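Local coordinates for protein TraR (Escherichia coli, PDB 6PST), which probably binds RNA polymerase as a plasmid-encoded transcription factor of the DksA/TraR family and carries a zinc ion in a C4-type zinc finger, at residues C36-R47 with V54-A62. Residues are numbered along the deposited sequence; the frame is centred on the assembly and turned at random.
Sequences CEACGNPIPEAR and VTLCVECQA. With ZN (zinc ion), chain K.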
ATOM      1  N   CYS A  36      42.217 -40.529  22.594  1.00 65.23           N
ATOM      2  CA  CYS A  36      41.012 -40.322  21.802  1.00 65.23           C
ATOM      3  C   CYS A  36      39.824 -41.049  22.410  1.00 65.23           C
ATOM      4  O   CYS A  36      39.948 -42.192  22.856  1.00 65.23           O
ATOM      5  CB  CYS A  36      41.234 -40.799  20.374  1.00 65.23           C
ATOM      6  SG  CYS A  36      39.743 -40.737  19.363  1.00 65.23           S
ATOM      7  N   GLU A  37      38.668 -40.386  22.418  1.00 65.39           N
ATOM      8  CA  GLU A  37      37.444 -41.022  22.893  1.00 65.39           C
ATOM      9  C   GLU A  37      36.761 -41.848  21.815  1.00 65.39           C
ATOM     10  O   GLU A  37      35.690 -42.405  22.064  1.00 65.39           O
ATOM     11  CB  GLU A  37      36.473 -39.973  23.423  1.00 65.39           C
ATOM     12  CG  GLU A  37      36.988 -39.214  24.620  1.00 65.39           C
ATOM     13  CD  GLU A  37      36.015 -38.152  25.071  1.00 65.39           C
ATOM     14  OE1 GLU A  37      34.837 -38.215  24.662  1.00 65.39           O
ATOM     15  OE2 GLU A  37      36.425 -37.252  25.834  1.00 65.39           O
ATOM     16  N   ALA A  38      37.344 -41.921  20.623  1.00 65.12           N
ATOM     17  CA  ALA A  38      36.800 -42.780  19.579  1.00 65.12           C
ATOM     18  C   ALA A  38      37.641 -44.039  19.423  1.00 65.12           C
ATOM     19  O   ALA A  38      37.126 -45.158  19.489  1.00 65.12           O
ATOM     20  CB  ALA A  38      36.727 -42.012  18.258  1.00 65.12           C
ATOM     21  N   CYS A  39      38.945 -43.873  19.229  1.00 68.45           N
ATOM     22  CA  CYS A  39      39.837 -44.995  18.982  1.00 68.45           C
ATOM     23  C   CYS A  39      40.885 -45.169  20.071  1.00 68.45           C
ATOM     24  O   CYS A  39      41.790 -45.999  19.921  1.00 68.45           O
ATOM     25  CB  CYS A  39      40.517 -44.830  17.619  1.00 68.45           C
ATOM     26  SG  CYS A  39      41.183 -43.189  17.310  1.00 68.45           S
ATOM     27  N   GLY A  40      40.807 -44.395  21.151  1.00 68.26           N
ATOM     28  CA  GLY A  40      41.790 -44.461  22.210  1.00 68.26           C
ATOM     29  C   GLY A  40      43.197 -44.084  21.811  1.00 68.26           C
ATOM     30  O   GLY A  40      44.106 -44.197  22.640  1.00 68.26           O
ATOM     31  N   ASN A  41      43.412 -43.631  20.579  1.00 67.12           N
ATOM     32  CA  ASN A  41      44.741 -43.373  20.082  1.00 67.12           C
ATOM     33  C   ASN A  41      45.378 -42.228  20.847  1.00 67.12           C
ATOM     34  O   ASN A  41      44.700 -41.474  21.546  1.00 67.12           O
ATOM     35  CB  ASN A  41      44.696 -43.052  18.593  1.00 67.12           C
ATOM     36  CG  ASN A  41      44.342 -44.250  17.758  1.00 67.12           C
ATOM     37  OD1 ASN A  41      43.690 -45.180  18.233  1.00 67.12           O
ATOM     38  ND2 ASN A  41      44.779 -44.247  16.509  1.00 67.12           N
ATOM     39  N   PRO A  42      46.695 -42.084  20.743  1.00 60.40           N
ATOM     40  CA  PRO A  42      47.351 -40.916  21.332  1.00 60.40           C
ATOM     41  C   PRO A  42      47.033 -39.677  20.513  1.00 60.40           C
ATOM     42  O   PRO A  42      47.498 -39.528  19.382  1.00 60.40           O
ATOM     43  CB  PRO A  42      48.843 -41.265  21.261  1.00 60.40           C
ATOM     44  CG  PRO A  42      48.901 -42.705  20.875  1.00 60.40           C
ATOM     45  CD  PRO A  42      47.662 -42.981  20.102  1.00 60.40           C
ATOM     46  N   ILE A  43      46.224 -38.796  21.083  1.00 54.65           N
ATOM     47  CA  ILE A  43      46.047 -37.473  20.509  1.00 54.65           C
ATOM     48  C   ILE A  43      47.408 -36.799  20.583  1.00 54.65           C
ATOM     49  O   ILE A  43      47.886 -36.522  21.690  1.00 54.65           O
ATOM     50  CB  ILE A  43      44.980 -36.669  21.263  1.00 54.65           C
ATOM     51  CG1 ILE A  43      43.594 -37.273  21.054  1.00 54.65           C
ATOM     52  CG2 ILE A  43      45.004 -35.219  20.838  1.00 54.65           C
ATOM     53  CD1 ILE A  43      42.485 -36.333  21.420  1.00 54.65           C
ATOM     54  N   PRO A  44      48.068 -36.540  19.455  1.00 52.89           N
ATOM     55  CA  PRO A  44      49.435 -36.008  19.496  1.00 52.89           C
ATOM     56  C   PRO A  44      49.520 -34.696  20.259  1.00 52.89           C
ATOM     57  O   PRO A  44      48.529 -33.987  20.437  1.00 52.89           O
ATOM     58  CB  PRO A  44      49.790 -35.819  18.017  1.00 52.89           C
ATOM     59  CG  PRO A  44      48.494 -35.821  17.301  1.00 52.89           C
ATOM     60  CD  PRO A  44      47.583 -36.706  18.078  1.00 52.89           C
ATOM     61  N   GLU A  45      50.731 -34.400  20.738  1.00 55.71           N
ATOM     62  CA  GLU A  45      50.935 -33.268  21.640  1.00 55.71           C
ATOM     63  C   GLU A  45      50.479 -31.963  21.013  1.00 55.71           C
ATOM     64  O   GLU A  45      49.827 -31.143  21.670  1.00 55.71           O
ATOM     65  CB  GLU A  45      52.409 -33.165  22.027  1.00 55.71           C
ATOM     66  CG  GLU A  45      52.736 -33.660  23.418  1.00 55.71           C
ATOM     67  CD  GLU A  45      54.223 -33.581  23.719  1.00 55.71           C
ATOM     68  OE1 GLU A  45      54.946 -32.882  22.979  1.00 55.71           O
ATOM     69  OE2 GLU A  45      54.672 -34.223  24.691  1.00 55.71           O
ATOM     70  N   ALA A  46      50.818 -31.751  19.746  1.00 49.62           N
ATOM     71  CA  ALA A  46      50.527 -30.478  19.111  1.00 49.62           C
ATOM     72  C   ALA A  46      49.035 -30.214  19.041  1.00 49.62           C
ATOM     73  O   ALA A  46      48.605 -29.068  19.182  1.00 49.62           O
ATOM     74  CB  ALA A  46      51.139 -30.444  17.715  1.00 49.62           C
ATOM     75  N   ARG A  47      48.231 -31.254  18.847  1.00 46.19           N
ATOM     76  CA  ARG A  47      46.797 -31.040  18.759  1.00 46.19           C
ATOM     77  C   ARG A  47      46.208 -30.683  20.113  1.00 46.19           C
ATOM     78  O   ARG A  47      45.198 -29.980  20.180  1.00 46.19           O
ATOM     79  CB  ARG A  47      46.111 -32.269  18.179  1.00 46.19           C
ATOM     80  CG  ARG A  47      44.700 -32.021  17.744  1.00 46.19           C
ATOM     81  CD  ARG A  47      44.092 -33.254  17.147  1.00 46.19           C
ATOM     82  NE  ARG A  47      42.644 -33.209  17.255  1.00 46.19           N
ATOM     83  CZ  ARG A  47      41.858 -32.589  16.391  1.00 46.19           C
ATOM     84  NH1 ARG A  47      42.387 -31.965  15.353  1.00 46.19           N
ATOM     85  NH2 ARG A  47      40.548 -32.597  16.566  1.00 46.19           N
ATOM     86  N   VAL A  54      40.639 -31.273  23.476  1.00 55.29           N
ATOM     87  CA  VAL A  54      40.090 -32.076  22.396  1.00 55.29           C
ATOM     88  C   VAL A  54      39.555 -33.385  22.957  1.00 55.29           C
ATOM     89  O   VAL A  54      39.912 -33.808  24.061  1.00 55.29           O
ATOM     90  CB  VAL A  54      41.156 -32.344  21.323  1.00 55.29           C
ATOM     91  CG1 VAL A  54      40.510 -32.824  20.046  1.00 55.29           C
ATOM     92  CG2 VAL A  54      41.955 -31.119  21.065  1.00 55.29           C
ATOM     93  N   THR A  55      38.678 -34.028  22.199  1.00 56.63           N
ATOM     94  CA  THR A  55      38.217 -35.360  22.538  1.00 56.63           C
ATOM     95  C   THR A  55      38.425 -36.353  21.409  1.00 56.63           C
ATOM     96  O   THR A  55      38.283 -37.558  21.631  1.00 56.63           O
ATOM     97  CB  THR A  55      36.738 -35.332  22.930  1.00 56.63           C
ATOM     98  OG1 THR A  55      35.989 -34.632  21.928  1.00 56.63           O
ATOM     99  CG2 THR A  55      36.560 -34.632  24.260  1.00 56.63           C
ATOM    100  N   LEU A  56      38.766 -35.889  20.211  1.00 52.98           N
ATOM    101  CA  LEU A  56      38.952 -36.763  19.068  1.00 52.98           C
ATOM    102  C   LEU A  56      40.271 -36.434  18.399  1.00 52.98           C
ATOM    103  O   LEU A  56      40.681 -35.274  18.364  1.00 52.98           O
ATOM    104  CB  LEU A  56      37.817 -36.609  18.060  1.00 52.98           C
ATOM    105  CG  LEU A  56      36.409 -36.595  18.642  1.00 52.98           C
ATOM    106  CD1 LEU A  56      35.371 -36.534  17.542  1.00 52.98           C
ATOM    107  CD2 LEU A  56      36.186 -37.807  19.516  1.00 52.98           C
ATOM    108  N   CYS A  57      40.939 -37.455  17.878  1.00 55.45           N
ATOM    109  CA  CYS A  57      42.062 -37.200  17.000  1.00 55.45           C
ATOM    110  C   CYS A  57      41.557 -36.585  15.700  1.00 55.45           C
ATOM    111  O   CYS A  57      40.353 -36.493  15.452  1.00 55.45           O
ATOM    112  CB  CYS A  57      42.838 -38.482  16.720  1.00 55.45           C
ATOM    113  SG  CYS A  57      42.014 -39.623  15.588  1.00 55.45           S
ATOM    114  N   VAL A  58      42.495 -36.176  14.849  1.00 52.00           N
ATOM    115  CA  VAL A  58      42.100 -35.462  13.642  1.00 52.00           C
ATOM    116  C   VAL A  58      41.332 -36.371  12.701  1.00 52.00           C
ATOM    117  O   VAL A  58      40.437 -35.917  11.982  1.00 52.00           O
ATOM    118  CB  VAL A  58      43.329 -34.847  12.961  1.00 52.00           C
ATOM    119  CG1 VAL A  58      44.524 -35.753  13.128  1.00 52.00           C
ATOM    120  CG2 VAL A  58      43.041 -34.623  11.498  1.00 52.00           C
ATOM    121  N   GLU A  59      41.630 -37.669  12.710  1.00 61.30           N
ATOM    122  CA  GLU A  59      40.919 -38.590  11.831  1.00 61.30           C
ATOM    123  C   GLU A  59      39.466 -38.744  12.254  1.00 61.30           C
ATOM    124  O   GLU A  59      38.555 -38.582  11.437  1.00 61.30           O
ATOM    125  CB  GLU A  59      41.632 -39.936  11.814  1.00 61.30           C
ATOM    126  CG  GLU A  59      43.061 -39.845  11.336  1.00 61.30           C
ATOM    127  CD  GLU A  59      43.826 -41.132  11.549  1.00 61.30           C
ATOM    128  OE1 GLU A  59      43.323 -42.010  12.281  1.00 61.30           O
ATOM    129  OE2 GLU A  59      44.931 -41.270  10.987  1.00 61.30           O
ATOM    130  N   CYS A  60      39.226 -39.060  13.527  1.00 58.83           N
ATOM    131  CA  CYS A  60      37.852 -39.205  13.998  1.00 58.83           C
ATOM    132  C   CYS A  60      37.114 -37.877  13.944  1.00 58.83           C
ATOM    133  O   CYS A  60      35.908 -37.838  13.680  1.00 58.83           O
ATOM    134  CB  CYS A  60      37.829 -39.762  15.419  1.00 58.83           C
ATOM    135  SG  CYS A  60      38.887 -41.183  15.703  1.00 58.83           S
ATOM    136  N   GLN A  61      37.823 -36.775  14.173  1.00 46.80           N
ATOM    137  CA  GLN A  61      37.186 -35.470  14.071  1.00 46.80           C
ATOM    138  C   GLN A  61      36.717 -35.195  12.654  1.00 46.80           C
ATOM    139  O   GLN A  61      35.576 -34.773  12.447  1.00 46.80           O
ATOM    140  CB  GLN A  61      38.138 -34.373  14.522  1.00 46.80           C
ATOM    141  CG  GLN A  61      37.533 -33.012  14.412  1.00 46.80           C
ATOM    142  CD  GLN A  61      36.465 -32.801  15.446  1.00 46.80           C
ATOM    143  OE1 GLN A  61      36.488 -33.427  16.500  1.00 46.80           O
ATOM    144  NE2 GLN A  61      35.519 -31.918  15.158  1.00 46.80           N
ATOM    145  N   ALA A  62      37.581 -35.417  11.663  1.00 46.03           N
ATOM    146  CA  ALA A  62      37.176 -35.171  10.285  1.00 46.03           C
ATOM    147  C   ALA A  62      36.071 -36.127   9.862  1.00 46.03           C
ATOM    148  O   ALA A  62      35.160 -35.750   9.110  1.00 46.03           O
ATOM    149  CB  ALA A  62      38.379 -35.285   9.356  1.00 46.03           C
TER
HETATM  150 ZN    ZN K 101      41.155 -40.828  17.411  1.00 94.18          ZN
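Cys36 and Cys39 of the loop in 36-47 meet Cys57 and Cys60 of 54-62 around a zinc ion, the core of a DksA-type C4 zinc finger. Cys57 is the N-cap of helix 58-70, and Cys60 lies in that helix's first turn. Zinc is bonded by SG of Cys36, Cys39 and Cys57, each at about 2.4 Å. The fourth ligand, Cys60 SG, is modelled longer, 2.9 Å from the zinc.

Backbone N-H groups donate to two of the sulfurs. Cys36 SG accepts from Ala38 N and Cys39 N. Cys57 SG accepts from Cys60 N, a capping bond. Beside the site, Glu37 N donates to Thr55 O (3.0 Å) in a nearly straight bond.

Ile43 CD1 packs against Val54 CB and the backbone of Leu56. The extended chain of Arg47, with CG anti to the backbone N (chi1 -166°), carries the guanidinium to the start of helix 58-70. Arg47 NE donates to Leu56 O (3.1 Å), which lies 24° out of the guanidinium plane; the bond from NH2 is weak. Cys57 C and Val58 N lie over one guanidinium face, toward its rim. Arg47 NH2 also forms a salt bridge with an acidic side chain of another protein's chain.

The N-H donors probably temper the negative charge on the Cys36 and Cys57 sulfurs. Zinc ties the loop to the start of helix 58-70, and Arg47 ties helix 45-50 to the residues just before it.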